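Local coordinates for CBS domain protein/ACT domain protein (Thermotoga maritima, PDB 1VR9) that is of unknown function but carries a pair of CBS domains and an ACT domain, a combination that suggests a regulatory, ligand-sensing role, at residues K14-V19 / H86-I91; Q21-V26 / K116-L121; R40-N45 / E103-V108. All blocks are in the same frame, centred on the assembly; numbering follows the deposited sequence. Where two conformers were deposited one is given.

Contact 1 (K14-V19 / H86-I91)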
loop_
_atom_site.group_PDB
_atom_site.type_symbol
_atom_site.label_atom_id
_atom_site.label_comp_id
_atom_site.label_asym_id
_atom_site.label_seq_id
_atom_site.Cartn_x
_atom_site.Cartn_y
_atom_site.Cartn_z
ATOM N N LYS A 14 -12.484 -13.509 3.964
ATOM C CA LYS A 14 -11.231 -13.456 3.222
ATOM C C LYS A 14 -10.854 -12.029 2.805
ATOM O O LYS A 14 -11.718 -11.172 2.606
ATOM C CB LYS A 14 -11.337 -14.324 1.979
ATOM C CG LYS A 14 -11.843 -15.748 2.240
ATOM C CD LYS A 14 -10.959 -16.513 3.218
ATOM C CE LYS A 14 -9.619 -16.872 2.592
ATOM N NZ LYS A 14 -8.952 -18.002 3.304
ATOM N N VAL A 15 -9.548 -11.807 2.677
ATOM C CA VAL A 15 -8.965 -10.555 2.166
ATOM C C VAL A 15 -9.550 -10.155 0.807
ATOM O O VAL A 15 -9.906 -8.999 0.600
ATOM C CB VAL A 15 -7.422 -10.712 2.045
ATOM C CG1 VAL A 15 -6.772 -9.622 1.144
ATOM C CG2 VAL A 15 -6.788 -10.727 3.439
ATOM N N LYS A 16 -9.661 -11.118 -0.105
ATOM C CA LYS A 16 -10.135 -10.833 -1.461
ATOM C C LYS A 16 -11.459 -10.070 -1.485
ATOM O O LYS A 16 -11.695 -9.265 -2.379
ATOM C CB LYS A 16 -10.256 -12.126 -2.285
ATOM C CG LYS A 16 -10.242 -11.888 -3.783
ATOM C CD LYS A 16 -9.925 -13.168 -4.540
ATOM C CE LYS A 16 -9.885 -12.942 -6.046
ATOM N NZ LYS A 16 -9.822 -14.218 -6.787
ATOM N N LYS A 17 -12.316 -10.308 -0.499
ATOM C CA LYS A 17 -13.611 -9.638 -0.435
ATOM C C LYS A 17 -13.479 -8.124 -0.237
ATOM O O LYS A 17 -14.352 -7.365 -0.664
ATOM C CB LYS A 17 -14.481 -10.234 0.683
ATOM C CG LYS A 17 -15.931 -9.749 0.680
ATOM C CD LYS A 17 -16.145 -8.511 1.553
ATOM C CE LYS A 17 -17.310 -7.662 1.055
ATOM N NZ LYS A 17 -17.157 -6.216 1.413
ATOM N N TRP A 18 -12.384 -7.693 0.391
ATOM C CA TRP A 18 -12.231 -6.306 0.840
ATOM C C TRP A 18 -11.198 -5.507 0.016
ATOM O O TRP A 18 -10.918 -4.345 0.308
ATOM C CB TRP A 18 -11.868 -6.303 2.334
ATOM C CG TRP A 18 -12.906 -6.995 3.192
ATOM C CD1 TRP A 18 -12.908 -8.308 3.574
ATOM C CD2 TRP A 18 -14.102 -6.421 3.730
ATOM N NE1 TRP A 18 -14.022 -8.581 4.320
ATOM C CE2 TRP A 18 -14.778 -7.444 4.426
ATOM C CE3 TRP A 18 -14.680 -5.145 3.674
ATOM C CZ2 TRP A 18 -15.993 -7.227 5.087
ATOM C CZ3 TRP A 18 -15.883 -4.926 4.319
ATOM C CH2 TRP A 18 -16.540 -5.972 5.014
ATOM N N VAL A 19 -10.631 -6.121 -1.013
ATOM C CA VAL A 19 -9.634 -5.444 -1.849
ATOM C C VAL A 19 -10.232 -4.311 -2.675
ATOM O O VAL A 19 -11.306 -4.461 -3.265
ATOM C CB VAL A 19 -8.936 -6.429 -2.803
ATOM C CG1 VAL A 19 -8.062 -5.703 -3.802
ATOM C CG2 VAL A 19 -8.123 -7.413 -2.008
ATOM N N HIS A 86 -1.566 -11.807 1.197
ATOM C CA HIS A 86 -1.929 -12.490 -0.051
ATOM C C HIS A 86 -3.442 -12.436 -0.284
ATOM O O HIS A 86 -4.216 -12.334 0.651
ATOM C CB HIS A 86 -1.449 -13.952 -0.031
ATOM C CG HIS A 86 0.008 -14.112 -0.323
ATOM N ND1 HIS A 86 0.984 -14.032 0.651
ATOM C CD2 HIS A 86 0.659 -14.352 -1.487
ATOM C CE1 HIS A 86 2.168 -14.227 0.099
ATOM N NE2 HIS A 86 2.000 -14.421 -1.197
ATOM N N GLU A 87 -3.859 -12.524 -1.544
ATOM C CA GLU A 87 -5.288 -12.522 -1.884
ATOM C C GLU A 87 -6.117 -13.535 -1.095
ATOM O O GLU A 87 -7.270 -13.273 -0.742
ATOM C CB GLU A 87 -5.483 -12.864 -3.354
ATOM C CG GLU A 87 -5.104 -11.769 -4.328
ATOM C CD GLU A 87 -5.527 -12.115 -5.752
ATOM O OE1 GLU A 87 -5.082 -13.155 -6.302
ATOM O OE2 GLU A 87 -6.310 -11.336 -6.330
ATOM N N GLU A 88 -5.549 -14.716 -0.880
ATOM C CA GLU A 88 -6.302 -15.828 -0.288
ATOM C C GLU A 88 -6.169 -15.931 1.241
ATOM O O GLU A 88 -6.658 -16.892 1.857
ATOM C CB GLU A 88 -5.871 -17.129 -0.957
ATOM C CG GLU A 88 -6.152 -17.168 -2.459
ATOM C CD GLU A 88 -7.634 -17.274 -2.793
ATOM O OE1 GLU A 88 -8.438 -17.645 -1.908
ATOM O OE2 GLU A 88 -8.000 -16.983 -3.950
ATOM N N ASP A 89 -5.504 -14.956 1.850
ATOM C CA ASP A 89 -5.442 -14.879 3.313
ATOM C C ASP A 89 -6.798 -14.501 3.919
ATOM O O ASP A 89 -7.697 -13.973 3.250
ATOM C CB ASP A 89 -4.388 -13.864 3.789
ATOM C CG ASP A 89 -2.963 -14.321 3.524
ATOM O OD1 ASP A 89 -2.751 -15.539 3.285
ATOM O OD2 ASP A 89 -2.056 -13.454 3.540
ATOM N N ASN A 90 -6.914 -14.780 5.206
ATOM C CA ASN A 90 -8.066 -14.362 5.982
ATOM C C ASN A 90 -7.893 -12.914 6.382
ATOM O O ASN A 90 -6.780 -12.468 6.698
ATOM C CB ASN A 90 -8.200 -15.230 7.231
ATOM C CG ASN A 90 -8.471 -16.679 6.907
ATOM O OD1 ASN A 90 -9.337 -16.997 6.087
ATOM N ND2 ASN A 90 -7.729 -17.578 7.557
ATOM N N ILE A 91 -8.994 -12.166 6.395
ATOM C CA ILE A 91 -8.936 -10.766 6.787
ATOM C C ILE A 91 -8.384 -10.617 8.223
ATOM O O ILE A 91 -7.699 -9.648 8.529
ATOM C CB ILE A 91 -10.322 -10.067 6.571
ATOM C CG1 ILE A 91 -10.169 -8.546 6.518
ATOM C CG2 ILE A 91 -11.317 -10.519 7.626
ATOM C CD1 ILE A 91 -9.314 -8.023 5.374
#

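Contact 2 (Q21-V26 / K116-L121)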
loop_
_atom_site.group_PDB
_atom_site.type_symbol
_atom_site.label_atom_id
_atom_site.label_comp_id
_atom_site.label_asym_id
_atom_site.label_seq_id
_atom_site.Cartn_x
_atom_site.Cartn_y
_atom_site.Cartn_z
ATOM N N GLN A 21 -9.147 -1.243 -5.774
ATOM C CA GLN A 21 -8.180 -0.704 -6.747
ATOM C C GLN A 21 -8.026 0.812 -6.601
ATOM O O GLN A 21 -7.197 1.435 -7.274
ATOM C CB GLN A 21 -8.588 -1.087 -8.178
ATOM C CG GLN A 21 -8.766 -2.579 -8.389
ATOM C CD GLN A 21 -7.520 -3.389 -8.077
ATOM O OE1 GLN A 21 -6.413 -2.975 -8.378
ATOM N NE2 GLN A 21 -7.707 -4.554 -7.487
ATOM N N ASP A 22 -8.793 1.396 -5.684
ATOM C CA ASP A 22 -8.804 2.836 -5.450
ATOM C C ASP A 22 -7.801 3.135 -4.328
ATOM O O ASP A 22 -8.161 3.298 -3.153
ATOM C CB ASP A 22 -10.248 3.273 -5.109
ATOM C CG ASP A 22 -10.546 4.739 -5.461
ATOM O OD1 ASP A 22 -9.636 5.472 -5.913
ATOM O OD2 ASP A 22 -11.717 5.153 -5.286
ATOM N N PHE A 23 -6.518 3.194 -4.696
ATOM C CA PHE A 23 -5.431 3.468 -3.755
ATOM C C PHE A 23 -4.239 4.109 -4.465
ATOM O O PHE A 23 -4.096 3.948 -5.698
ATOM C CB PHE A 23 -4.988 2.164 -3.083
ATOM C CG PHE A 23 -4.321 1.194 -4.007
ATOM C CD1 PHE A 23 -5.073 0.305 -4.765
ATOM C CD2 PHE A 23 -2.938 1.119 -4.093
ATOM C CE1 PHE A 23 -4.476 -0.595 -5.626
ATOM C CE2 PHE A 23 -2.337 0.203 -4.952
ATOM C CZ PHE A 23 -3.097 -0.648 -5.707
ATOM N N PRO A 24 -3.373 4.815 -3.704
ATOM C CA PRO A 24 -2.221 5.498 -4.310
ATOM C C PRO A 24 -1.095 4.527 -4.715
ATOM O O PRO A 24 -0.578 3.791 -3.886
ATOM C CB PRO A 24 -1.758 6.450 -3.210
ATOM C CG PRO A 24 -2.181 5.782 -1.937
ATOM C CD PRO A 24 -3.447 5.047 -2.237
HETATM N N MSE A 25 -0.671 4.590 -5.971
HETATM C CA MSE A 25 0.333 3.654 -6.486
HETATM C C MSE A 25 1.265 4.381 -7.459
HETATM O O MSE A 25 0.795 5.156 -8.296
HETATM C CB MSE A 25 -0.386 2.492 -7.191
HETATM C CG MSE A 25 0.510 1.367 -7.722
HETATM SE SE MSE A 25 1.598 1.799 -9.276
HETATM C CE MSE A 25 0.231 2.423 -10.505
ATOM N N VAL A 26 2.574 4.119 -7.360
ATOM C CA VAL A 26 3.507 4.578 -8.395
ATOM C C VAL A 26 4.474 3.467 -8.753
ATOM O O VAL A 26 4.612 2.509 -8.003
ATOM C CB VAL A 26 4.353 5.832 -7.988
ATOM C CG1 VAL A 26 3.455 7.036 -7.776
ATOM C CG2 VAL A 26 5.251 5.548 -6.794
ATOM N N LYS A 116 -1.938 -6.898 -6.558
ATOM C CA LYS A 116 -3.309 -7.143 -7.037
ATOM C C LYS A 116 -4.330 -6.109 -6.544
ATOM O O LYS A 116 -5.494 -6.119 -6.987
ATOM C CB LYS A 116 -3.756 -8.532 -6.599
ATOM C CG LYS A 116 -2.925 -9.668 -7.216
ATOM C CD LYS A 116 -2.817 -9.595 -8.740
ATOM C CE LYS A 116 -4.163 -9.613 -9.442
ATOM N NZ LYS A 116 -4.030 -10.067 -10.864
ATOM N N GLY A 117 -3.889 -5.239 -5.662
ATOM C CA GLY A 117 -4.750 -4.224 -5.024
ATOM C C GLY A 117 -4.249 -3.879 -3.637
ATOM O O GLY A 117 -3.074 -4.144 -3.289
ATOM N N ALA A 118 -5.124 -3.266 -2.855
ATOM C CA ALA A 118 -4.858 -2.988 -1.448
ATOM C C ALA A 118 -6.115 -3.201 -0.623
ATOM O O ALA A 118 -7.234 -3.169 -1.146
ATOM C CB ALA A 118 -4.408 -1.581 -1.265
ATOM N N VAL A 119 -5.905 -3.388 0.670
ATOM C CA VAL A 119 -6.971 -3.294 1.683
ATOM C C VAL A 119 -6.760 -1.978 2.423
ATOM O O VAL A 119 -5.708 -1.769 3.060
ATOM C CB VAL A 119 -6.947 -4.476 2.683
ATOM C CG1 VAL A 119 -8.047 -4.305 3.773
ATOM C CG2 VAL A 119 -7.153 -5.776 1.973
ATOM N N SER A 120 -7.728 -1.083 2.337
ATOM C CA SER A 120 -7.644 0.156 3.134
ATOM C C SER A 120 -7.834 -0.146 4.612
ATOM O O SER A 120 -8.608 -1.041 4.977
ATOM C CB SER A 120 -8.643 1.208 2.653
ATOM O OG SER A 120 -9.990 0.921 3.009
ATOM N N LEU A 121 -7.124 0.575 5.480
ATOM C CA LEU A 121 -7.372 0.449 6.917
ATOM C C LEU A 121 -8.860 0.680 7.227
ATOM O O LEU A 121 -9.452 -0.033 8.028
ATOM C CB LEU A 121 -6.486 1.415 7.709
ATOM C CG LEU A 121 -6.588 1.373 9.245
ATOM C CD1 LEU A 121 -6.373 -0.024 9.799
ATOM C CD2 LEU A 121 -5.590 2.338 9.891
#

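Contact 3 (R40-N45 / E103-V108)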
loop_
_atom_site.group_PDB
_atom_site.type_symbol
_atom_site.label_atom_id
_atom_site.label_comp_id
_atom_site.label_asym_id
_atom_site.label_seq_id
_atom_site.Cartn_x
_atom_site.Cartn_y
_atom_site.Cartn_z
ATOM N N ARG A 40 -1.433 13.386 -2.770
ATOM C CA ARG A 40 -2.423 14.480 -2.668
ATOM C C ARG A 40 -3.789 14.071 -3.230
ATOM O O ARG A 40 -4.835 14.475 -2.696
ATOM C CB ARG A 40 -1.983 15.742 -3.408
ATOM C CG ARG A 40 -0.960 16.612 -2.693
ATOM C CD ARG A 40 -0.894 17.998 -3.356
ATOM N NE ARG A 40 -0.537 17.945 -4.772
ATOM C CZ ARG A 40 0.704 17.786 -5.238
ATOM N NH1 ARG A 40 1.739 17.668 -4.412
ATOM N NH2 ARG A 40 0.908 17.754 -6.543
ATOM N N GLN A 41 -3.799 13.268 -4.284
ATOM C CA GLN A 41 -5.080 12.899 -4.927
ATOM C C GLN A 41 -5.882 11.994 -4.000
ATOM O O GLN A 41 -7.107 12.001 -4.022
ATOM C CB GLN A 41 -4.834 12.218 -6.305
ATOM C CG GLN A 41 -4.196 13.158 -7.314
ATOM C CD GLN A 41 -5.077 14.365 -7.660
ATOM O OE1 GLN A 41 -6.089 14.222 -8.320
ATOM N NE2 GLN A 41 -4.680 15.560 -7.216
ATOM N N TYR A 42 -5.175 11.224 -3.168
ATOM C CA TYR A 42 -5.801 10.327 -2.204
ATOM C C TYR A 42 -5.809 10.904 -0.794
ATOM O O TYR A 42 -6.236 10.224 0.145
ATOM C CB TYR A 42 -5.123 8.953 -2.230
ATOM C CG TYR A 42 -5.570 8.128 -3.399
ATOM C CD1 TYR A 42 -6.717 7.356 -3.303
ATOM C CD2 TYR A 42 -4.894 8.165 -4.612
ATOM C CE1 TYR A 42 -7.174 6.628 -4.367
ATOM C CE2 TYR A 42 -5.346 7.422 -5.712
ATOM C CZ TYR A 42 -6.486 6.635 -5.559
ATOM O OH TYR A 42 -6.977 5.871 -6.588
ATOM N N GLN A 43 -5.371 12.158 -0.661
ATOM C CA GLN A 43 -5.365 12.888 0.600
ATOM C C GLN A 43 -4.726 12.043 1.691
ATOM O O GLN A 43 -5.314 11.833 2.773
ATOM C CB GLN A 43 -6.785 13.302 0.986
ATOM C CG GLN A 43 -7.505 14.083 -0.117
ATOM C CD GLN A 43 -8.798 14.703 0.327
ATOM O OE1 GLN A 43 -9.870 14.334 -0.161
ATOM N NE2 GLN A 43 -8.720 15.663 1.252
ATOM N N THR A 44 -3.514 11.563 1.406
ATOM C CA THR A 44 -2.857 10.587 2.236
ATOM C C THR A 44 -1.316 10.812 2.280
ATOM O O THR A 44 -0.814 11.748 1.660
ATOM C CB THR A 44 -3.233 9.187 1.756
ATOM O OG1 THR A 44 -2.805 8.202 2.714
ATOM C CG2 THR A 44 -2.593 8.894 0.379
ATOM N N ASN A 45 -0.609 10.007 3.072
ATOM C CA ASN A 45 0.837 10.144 3.267
ATOM C C ASN A 45 1.587 8.816 2.995
ATOM O O ASN A 45 2.695 8.610 3.509
ATOM C CB ASN A 45 1.167 10.626 4.669
ATOM C CG ASN A 45 0.597 9.729 5.744
ATOM O OD1 ASN A 45 -0.050 8.720 5.451
ATOM N ND2 ASN A 45 0.821 10.107 7.005
ATOM N N GLU A 103 -0.508 1.692 8.416
ATOM C CA GLU A 103 -0.527 2.424 7.164
ATOM C C GLU A 103 -1.974 2.452 6.703
ATOM O O GLU A 103 -2.727 1.532 7.015
ATOM C CB GLU A 103 0.326 1.691 6.123
ATOM C CG GLU A 103 1.818 1.634 6.401
ATOM C CD GLU A 103 2.519 2.961 6.241
ATOM O OE1 GLU A 103 2.060 3.816 5.449
ATOM O OE2 GLU A 103 3.535 3.171 6.951
ATOM N N PRO A 104 -2.385 3.497 5.974
ATOM C CA PRO A 104 -3.767 3.547 5.456
ATOM C C PRO A 104 -4.148 2.515 4.409
ATOM O O PRO A 104 -5.350 2.289 4.213
ATOM C CB PRO A 104 -3.858 4.939 4.847
ATOM C CG PRO A 104 -2.508 5.362 4.600
ATOM C CD PRO A 104 -1.648 4.728 5.640
ATOM N N TYR A 105 -3.157 1.958 3.710
ATOM C CA TYR A 105 -3.367 0.952 2.694
ATOM C C TYR A 105 -2.376 -0.195 2.818
ATOM O O TYR A 105 -1.150 0.021 2.867
ATOM C CB TYR A 105 -3.268 1.558 1.292
ATOM C CG TYR A 105 -4.235 2.668 1.042
ATOM C CD1 TYR A 105 -5.493 2.404 0.537
ATOM C CD2 TYR A 105 -3.881 3.998 1.263
ATOM C CE1 TYR A 105 -6.399 3.429 0.275
ATOM C CE2 TYR A 105 -4.780 5.025 1.013
ATOM C CZ TYR A 105 -6.026 4.740 0.512
ATOM O OH TYR A 105 -6.915 5.779 0.265
ATOM N N LEU A 106 -2.918 -1.403 2.918
ATOM C CA LEU A 106 -2.147 -2.637 3.019
ATOM C C LEU A 106 -2.066 -3.309 1.624
ATOM O O LEU A 106 -3.098 -3.656 1.012
ATOM C CB LEU A 106 -2.783 -3.577 4.049
ATOM C CG LEU A 106 -2.256 -5.004 4.128
ATOM C CD1 LEU A 106 -0.805 -5.048 4.539
ATOM C CD2 LEU A 106 -3.085 -5.815 5.097
ATOM N N PRO A 107 -0.848 -3.434 1.078
ATOM C CA PRO A 107 -0.698 -4.106 -0.205
ATOM C C PRO A 107 -1.185 -5.556 -0.201
ATOM O O PRO A 107 -0.994 -6.268 0.788
ATOM C CB PRO A 107 0.823 -4.029 -0.459
ATOM C CG PRO A 107 1.262 -2.880 0.281
ATOM C CD PRO A 107 0.441 -2.898 1.543
ATOM N N VAL A 108 -1.846 -5.947 -1.288
ATOM C CA VAL A 108 -2.314 -7.317 -1.524
ATOM C C VAL A 108 -1.619 -7.886 -2.747
ATOM O O VAL A 108 -1.567 -7.247 -3.796
ATOM C CB VAL A 108 -3.858 -7.366 -1.719
ATOM C CG1 VAL A 108 -4.332 -8.774 -2.023
ATOM C CG2 VAL A 108 -4.550 -6.790 -0.474
HETATM O O HOH W 1 -7.103 7.908 2.115
HETATM O O HOH W 2 1.640 6.465 6.413
#

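Contact 1 (K14-V19 / H86-I91)
Lys14 swings CG to the side of its backbone N, opposite the carbonyl carbon (chi1 -51°), and two further bends at chi2 and chi3 fold the chain back, which brings NZ between Glu88 O and the side-chain amide of Asn90 although CB sets off away from them. There NZ makes a hydrogen bond to Asn90 OD1 at 3.0 Å, standing well above the amide plane of Asn90. A second, weak bond joins NZ to Glu88 O at 2.9 Å. Next to this grip the backbones form a single beta bridge between Lys14 and Asn90, and Val15 N gives an almost straight hydrogen bond (174°) to Asp89 O at 2.9 Å. Lys16 N reaches Glu87 O at 3.3 Å, again only weakly, because the N-H points well off the acceptor. Those carbonyls belong to a type I beta turn, His86 to Asp89, which carries the chain from strand 85-86 to helix 91-100; Asp89 OD2 steadies it by taking the N-H of His86 from above the carboxylate plane. As in other CBS pairs, the loop before strand 25-27 packs against the second motif, where Val15 also touches Val108 and Val119, and Trp18 lies on Ala127 of helix 121-130. Val15 is buried, its CG2 4.2 Å from Ile91 CD1. Trp18 crosses Ile91 at about a right angle, with CD1 of the indole 4.0 Å from CG1 of Ile91. Lys17 CD covers part of one indole face, while the buried Trp18 NE1 has no hydrogen-bond partner in the model. On the exposed flank Lys16 runs out extended, leaving NZ 4.4 Å from Glu88 OE2 and somewhat farther from the Glu87 carboxylate, an attraction too long to count as a salt bridge.

Contact 2 (Q21-V26 / K116-L121)
Phe23 lays one face of its ring on Ala118, and this is the tight half of the contact. The ring gets there because CG sits between the backbone N and the carbonyl carbon (chi1 68°), and the Ala118 methyl then stands over the face, CB 4.1 Å from the centroid of the Phe23 ring, in a CH-pi contact displaced toward the rim. Farther along, Phe23 CE1 comes within 3.7 Å of Gly117 CA. Lys116 and Gly117 together face Val108 in a classic beta bulge, and a CB on Gly117 would collide both with Gln21 NE2 and with the preceding carbonyl O. The ring also touches Ile48 and Tyr105, so it is wedged between the sheets of the two CBS motifs. An alanine in place of Phe23 would probably open a gap over the Ala118 methyl and beside Ile48 and Tyr105, with the CH-pi contact lost. The other half is looser and exposed: Gln21 starts away from the strand, bends at chi2, and returns with its amide. NE2 donates to Lys116 O at 2.8 Å, nearly straight (176°) and in the plane of the Gln21 amide. A single side-chain bond at the solvent edge beside a buried, wholly apolar ring contact suggests that apolar packing does most of the joining, the exposed amide adding one directional bond to the bulge carbonyl.

Contact 3 (R40-N45 / E103-V108)
Tyr105, Thr44 and Pro104 carry this contact, and they meet without any direct hydrogen bond. Thr44 aims its hydroxyl across the interface, OG1 lying opposite the backbone N about the CA-CB bond (chi1 -169°), and that turn sets the oxygen against the proline ring, with OG1 3.4 Å from Pro104 CG. The same OG1 lies at the edge of the Tyr105 ring, near its plane and 4.1 Å from CE2 of that tyrosine. Tyr105 also reaches past Thr44 to Tyr42: its OH is 3.9 Å from Tyr42 CD1, and the two side chains cross at about a right angle. The Tyr42 hydroxyl itself is engaged elsewhere, bonded to Asp22. Segment 40-45 closes helix 32-41 in a Schellman motif with Gln43 as its C-prime residue; 103-108 is the end of the loop after helix 91-100 and most of strand 105-109. The helix-to-strand loop of the first motif thus meets the start of the central strand of the second, across the interface between the two motifs of a CBS pair. Water supplies the polar links. One molecule donates to Tyr42 O at 3.2 Å and is hydrogen-bonded to Tyr105 OH at 2.8 Å. Another donates to Glu103 OE1 at 2.9 Å and, weakly, to Asn45 OD1. Glu103 OE1 also lies close to Glu46 OE1, whose carboxylate accepts from the backbone N of Tyr105; a water that donates a hydrogen bond to Glu103 OE1 probably eases that crowding of like charge. With hydroxyl oxygens resting against ring carbons and the polar links made through water, the chemistry suggests a junction at the surface that is joined partly through solvent.

Overall arrangement
Contact 2 is the buried one, an aromatic ring clamped between the two sheets; contact 3, its centre about 7 Å away, is its surface counterpart, bridged by water. The two share the hairpin of strands 105-109 and 115-120, and are tied by the Tyr42-Asp22 bond and by Leu121 N, close enough to Pro104 O for a probable backbone hydrogen bond. Contact 1 lies farther out, its centre about 14 Å from that of the chain, and relies on backbone bonds and the Lys14 ammonium around a turn, where contact 2 depends on apolar packing. Val15 and Val19 carry it inward against Val108, so all three contacts bind parts of the first CBS motif to the second.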